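Local coordinates for protein dnab-like replicative helicase (Bacillus phage SPP1, PDB 3BH0) that probably hydrolyses ATP as the motor domain of a DnaB-family replicative helicase, which unwinds duplex DNA in the 5'-3' direction during phage replication, at residues R114-A119 with M144-I149; N91-D96 with N151-I156. All coordinates share one frame; numbering follows the deposited sequence.

Contact 1. Residues R114-A119 with M144-I149; sequences RLIVTA and MAIGEI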
loop_
_atom_site.group_PDB
_atom_site.type_symbol
_atom_site.label_atom_id
_atom_site.label_comp_id
_atom_site.label_asym_id
_atom_site.label_seq_id
_atom_site.Cartn_x
_atom_site.Cartn_y
_atom_site.Cartn_z
ATOM N N ARG A 114 7.989 10.559 8.562
ATOM C CA ARG A 114 6.724 9.889 8.875
ATOM C C ARG A 114 6.938 8.509 9.505
ATOM O O ARG A 114 6.261 8.139 10.469
ATOM C CB ARG A 114 5.856 9.726 7.638
ATOM C CG ARG A 114 5.244 10.965 7.104
ATOM C CD ARG A 114 4.475 10.573 5.873
ATOM N NE ARG A 114 3.710 11.678 5.326
ATOM C CZ ARG A 114 2.381 11.735 5.296
ATOM N NH1 ARG A 114 1.643 10.733 5.787
ATOM N NH2 ARG A 114 1.792 12.807 4.760
ATOM N N LEU A 115 7.864 7.747 8.935
ATOM C CA LEU A 115 8.218 6.428 9.461
ATOM C C LEU A 115 8.693 6.500 10.918
ATOM O O LEU A 115 8.254 5.702 11.747
ATOM C CB LEU A 115 9.273 5.759 8.575
ATOM C CG LEU A 115 8.793 5.227 7.217
ATOM C CD1 LEU A 115 9.964 4.746 6.384
ATOM C CD2 LEU A 115 7.742 4.126 7.385
ATOM N N ILE A 116 9.583 7.456 11.208
ATOM C CA ILE A 116 10.035 7.758 12.571
ATOM C C ILE A 116 8.875 8.146 13.498
ATOM O O ILE A 116 8.662 7.519 14.531
ATOM C CB ILE A 116 11.109 8.873 12.571
ATOM C CG1 ILE A 116 12.435 8.344 12.014
ATOM C CG2 ILE A 116 11.314 9.438 13.987
ATOM C CD1 ILE A 116 13.332 9.419 11.438
ATOM N N VAL A 117 8.126 9.172 13.117
ATOM C CA VAL A 117 6.962 9.613 13.873
ATOM C C VAL A 117 6.044 8.449 14.254
ATOM O O VAL A 117 5.638 8.337 15.409
ATOM C CB VAL A 117 6.187 10.714 13.102
ATOM C CG1 VAL A 117 4.776 10.897 13.646
ATOM C CG2 VAL A 117 6.960 12.028 13.136
ATOM N N THR A 118 5.734 7.579 13.290
ATOM C CA THR A 118 4.852 6.435 13.548
ATOM C C THR A 118 5.482 5.368 14.459
ATOM O O THR A 118 4.827 4.870 15.389
ATOM C CB THR A 118 4.335 5.772 12.243
ATOM O OG1 THR A 118 3.920 6.783 11.314
ATOM C CG2 THR A 118 3.160 4.854 12.550
ATOM N N ALA A 119 6.740 5.021 14.192
ATOM C CA ALA A 119 7.419 3.953 14.931
ATOM C C ALA A 119 7.606 4.308 16.410
ATOM O O ALA A 119 7.248 3.524 17.294
ATOM C CB ALA A 119 8.762 3.612 14.283
ATOM N N MET A 144 15.464 4.902 19.270
ATOM C CA MET A 144 14.749 3.627 19.119
ATOM C C MET A 144 14.124 3.558 17.724
ATOM O O MET A 144 14.309 2.575 17.007
ATOM C CB MET A 144 13.682 3.469 20.220
ATOM C CG MET A 144 12.844 2.175 20.177
ATOM S SD MET A 144 11.215 2.322 19.376
ATOM C CE MET A 144 10.345 3.440 20.486
ATOM N N ALA A 145 13.410 4.625 17.357
ATOM C CA ALA A 145 12.770 4.772 16.046
ATOM C C ALA A 145 13.765 4.783 14.889
ATOM O O ALA A 145 13.537 4.121 13.884
ATOM C CB ALA A 145 11.890 6.026 16.010
ATOM N N ILE A 146 14.861 5.525 15.021
ATOM C CA ILE A 146 15.884 5.537 13.971
ATOM C C ILE A 146 16.582 4.183 13.852
ATOM O O ILE A 146 17.062 3.809 12.778
ATOM C CB ILE A 146 16.901 6.689 14.152
ATOM C CG1 ILE A 146 16.232 8.015 13.777
ATOM C CG2 ILE A 146 18.174 6.450 13.312
ATOM C CD1 ILE A 146 17.035 9.246 14.115
ATOM N N GLY A 147 16.613 3.452 14.961
ATOM C CA GLY A 147 17.204 2.123 15.004
ATOM C C GLY A 147 16.380 1.161 14.190
ATOM O O GLY A 147 16.920 0.373 13.419
ATOM N N GLU A 148 15.067 1.252 14.351
ATOM C CA GLU A 148 14.135 0.378 13.638
ATOM C C GLU A 148 14.076 0.608 12.128
ATOM O O GLU A 148 14.014 -0.365 11.360
ATOM C CB GLU A 148 12.741 0.454 14.250
ATOM C CG GLU A 148 12.637 -0.380 15.495
ATOM C CD GLU A 148 11.276 -0.990 15.655
ATOM O OE1 GLU A 148 10.395 -0.282 16.191
ATOM O OE2 GLU A 148 11.093 -2.166 15.254
ATOM N N ILE A 149 14.107 1.880 11.719
ATOM C CA ILE A 149 14.097 2.263 10.302
ATOM C C ILE A 149 15.418 1.878 9.628
ATOM O O ILE A 149 15.430 1.459 8.461
ATOM C CB ILE A 149 13.814 3.795 10.104
ATOM C CG1 ILE A 149 12.641 4.278 10.960
ATOM C CG2 ILE A 149 13.564 4.138 8.632
ATOM C CD1 ILE A 149 11.323 3.632 10.644
#
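Ile149 pushes its side chain between Leu115, Ile116 and Ala119, and its terminal methyl makes the closest approach of the contact, Ile149 CD1 lying 3.6 Å from Leu115 CB. CG1 of Ile149 is anti to its own carbonyl carbon (chi1 -46°), and a further bend at chi2, -62°, carries CD1 toward the other helix. From there the same methyl also reaches the CB of Ala119, one helical turn beyond Leu115, while Ile149 CG1 packs 4.2 Å from Ile116 CG1.

Ile116 works with both of its branches. Ile116 CG2 lies 4.0 Å from Ala145 CB, and the longer arm runs out to Ile146, where Ile116 CD1 comes within 4.0 Å of Ile146 CG1, the two side chains crossing at a slant. The small pair Ala119 and Ala145 faces each other methyl to methyl, CB to CB 4.3 Å. Met144 closes this end loosely, its CE lying near the carbonyl oxygen of Ala119.

Helix 108-119 and helix 139-150 meet here within the DnaB-like C-terminal domain, a RecA-type P-loop ATPase fold. Their short segments run at 121° to each other, with axes 8.7 Å apart at closest approach; the side chains that meet are apolar, and the two segments are held by van der Waals contact.

Around this core, Ile127 of helix 124-128 packs on Ile116 and also on Val117, which points away from helix 139-150. On the far side Arg114 lies on Thr82 and Leu86 of helix 81-93. The Thr118 hydroxyl has both Arg114 O and Tyr302 O within hydrogen-bonding distance, the latter in the C-terminal part of the chain, and Glu148 makes a weak, long ion pair with Lys90.

Contact 2. Residues N91-D96 with N151-I156; sequences NMSDND and NSNINI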
loop_
_atom_site.group_PDB
_atom_site.type_symbol
_atom_site.label_atom_id
_atom_site.label_comp_id
_atom_site.label_asym_id
_atom_site.label_seq_id
_atom_site.Cartn_x
_atom_site.Cartn_y
_atom_site.Cartn_z
ATOM N N ASN A 91 5.076 -2.756 8.469
ATOM C CA ASN A 91 4.551 -4.050 8.895
ATOM C C ASN A 91 5.074 -5.225 8.077
ATOM O O ASN A 91 5.361 -6.294 8.619
ATOM C CB ASN A 91 3.030 -4.040 8.807
ATOM C CG ASN A 91 2.386 -3.373 9.987
ATOM O OD1 ASN A 91 3.047 -3.055 10.977
ATOM N ND2 ASN A 91 1.079 -3.166 9.901
ATOM N N MET A 92 5.167 -5.022 6.767
ATOM C CA MET A 92 5.760 -6.002 5.860
ATOM C C MET A 92 7.260 -6.101 6.046
ATOM O O MET A 92 7.819 -7.192 5.963
ATOM C CB MET A 92 5.477 -5.628 4.416
ATOM C CG MET A 92 4.025 -5.652 4.069
ATOM S SD MET A 92 3.789 -4.942 2.455
ATOM C CE MET A 92 2.019 -4.930 2.450
ATOM N N SER A 93 7.911 -4.963 6.276
ATOM C CA SER A 93 9.324 -4.940 6.599
ATOM C C SER A 93 9.596 -5.782 7.836
ATOM O O SER A 93 10.625 -6.448 7.917
ATOM C CB SER A 93 9.802 -3.513 6.827
ATOM O OG SER A 93 11.143 -3.509 7.293
ATOM N N ASP A 94 8.661 -5.761 8.782
ATOM C CA ASP A 94 8.775 -6.514 10.032
ATOM C C ASP A 94 8.651 -8.037 9.874
ATOM O O ASP A 94 9.101 -8.792 10.731
ATOM C CB ASP A 94 7.745 -6.011 11.048
ATOM C CG ASP A 94 8.093 -4.642 11.624
ATOM O OD1 ASP A 94 9.164 -4.073 11.297
ATOM O OD2 ASP A 94 7.268 -4.139 12.412
ATOM N N ASN A 95 8.036 -8.490 8.791
ATOM C CA ASN A 95 8.047 -9.911 8.452
ATOM C C ASN A 95 9.367 -10.276 7.773
ATOM O O ASN A 95 9.574 -11.412 7.370
ATOM C CB ASN A 95 6.892 -10.218 7.502
ATOM C CG ASN A 95 6.036 -11.366 7.973
ATOM O OD1 ASN A 95 5.835 -12.341 7.241
ATOM N ND2 ASN A 95 5.498 -11.251 9.189
ATOM N N ASP A 96 10.255 -9.291 7.658
ATOM C CA ASP A 96 11.528 -9.401 6.930
ATOM C C ASP A 96 11.335 -9.552 5.412
ATOM O O ASP A 96 12.205 -10.077 4.702
ATOM C CB ASP A 96 12.438 -10.493 7.508
ATOM C CG ASP A 96 13.920 -10.163 7.341
ATOM O OD1 ASP A 96 14.551 -10.726 6.407
ATOM O OD2 ASP A 96 14.444 -9.327 8.131
ATOM N N ASN A 151 17.363 -0.624 10.519
ATOM C CA ASN A 151 17.386 -2.078 10.425
ATOM C C ASN A 151 16.088 -2.618 9.823
ATOM O O ASN A 151 15.568 -3.660 10.240
ATOM C CB ASN A 151 17.672 -2.692 11.803
ATOM C CG ASN A 151 19.083 -2.376 12.304
ATOM O OD1 ASN A 151 19.557 -1.235 12.211
ATOM N ND2 ASN A 151 19.765 -3.393 12.832
ATOM N N SER A 152 15.565 -1.882 8.844
ATOM C CA SER A 152 14.371 -2.285 8.113
ATOM C C SER A 152 14.707 -2.526 6.641
ATOM O O SER A 152 15.779 -2.130 6.155
ATOM C CB SER A 152 13.272 -1.223 8.242
ATOM O OG SER A 152 13.516 -0.144 7.359
ATOM N N ASN A 153 13.770 -3.167 5.941
ATOM C CA ASN A 153 13.929 -3.487 4.525
ATOM C C ASN A 153 13.057 -2.567 3.660
ATOM O O ASN A 153 12.317 -3.011 2.774
ATOM C CB ASN A 153 13.600 -4.964 4.291
ATOM C CG ASN A 153 14.158 -5.853 5.380
ATOM O OD1 ASN A 153 15.370 -5.997 5.507
ATOM N ND2 ASN A 153 13.274 -6.425 6.196
ATOM N N ILE A 154 13.153 -1.278 3.953
ATOM C CA ILE A 154 12.399 -0.269 3.263
ATOM C C ILE A 154 13.394 0.423 2.373
ATOM O O ILE A 154 14.362 1.003 2.852
ATOM C CB ILE A 154 11.783 0.761 4.245
ATOM C CG1 ILE A 154 10.920 0.075 5.307
ATOM C CG2 ILE A 154 10.984 1.845 3.490
ATOM C CD1 ILE A 154 9.468 -0.070 4.937
ATOM N N ASN A 155 13.184 0.331 1.073
ATOM C CA ASN A 155 13.930 1.141 0.133
ATOM C C ASN A 155 12.996 2.206 -0.345
ATOM O O ASN A 155 11.776 1.987 -0.383
ATOM C CB ASN A 155 14.401 0.329 -1.073
ATOM C CG ASN A 155 15.416 -0.725 -0.702
ATOM O OD1 ASN A 155 15.078 -1.915 -0.554
ATOM N ND2 ASN A 155 16.668 -0.300 -0.527
ATOM N N ILE A 156 13.561 3.353 -0.707
ATOM C CA ILE A 156 12.764 4.454 -1.214
ATOM C C ILE A 156 13.355 4.976 -2.513
ATOM O O ILE A 156 14.548 5.254 -2.582
ATOM C CB ILE A 156 12.608 5.599 -0.188
ATOM C CG1 ILE A 156 12.084 5.056 1.152
ATOM C CG2 ILE A 156 11.672 6.678 -0.749
ATOM C CD1 ILE A 156 11.978 6.094 2.295
#
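Ser152 brings its CB to 3.3 Å from the hydroxyl of Ser93, while its own OG turns back to hydrogen-bond Ile149 O at the end of the preceding helix. The next residue, Asn153, makes two bonds to Ser93, one good and one weak. Its backbone N donates a nearly straight hydrogen bond to Ser93 OG (N to OG 3.0 Å, 166° at the hydrogen); with OG anti to the backbone N of Ser93, the oxygen is turned to the loop that leads into strand 154-157. The amide then reaches over to Ser93 O, but the bond from Asn153 ND2 is weak, 3.2 Å long and bent to 122°. That same carbonyl already accepts Asp96 N across the type I turn from Ser93 to Asp96, part of the Schellman motif that ends the helix with Asp96 at positive phi. The Asp96 carboxylate stands steeply to the Asn153 amide, planes 79° apart, and makes its salt bridge with Lys181 instead. Ile154 adds an apolar touch, CD1 lying 3.9 Å from Ser93 CB, and its side chain also packs on Val99. Backbone bonds of Asn153 with Val99, and of Asn155 with Val99 and Leu101, set 154-157 parallel to 98-103 at the edge of the sheet within this chain, while Ile156 rests against Lys108, Asn111 and Ile112 of helix 108-119.

How the contacts relate
The centres of contacts 1 and 2 are 12 Å apart, on the same side of the chain's centre, and the two touch where Leu115 CD1 packs 4.2 Å from Ile154 CG2. In chain order come helix 81-93, strand 98-103, helix 108-119, helix 139-150 and strand 154-157, so contact 1 is nested inside the loop that contact 2 closes. Strand 154-157 follows directly on helix 139-150, and together they return the chain to the sheet beside strand 98-103. Helix 81-93 begins within a sequence consistent with a Walker A P-loop, and contact 2 joins its other end to the start of an outermost strand of the sheet in this chain.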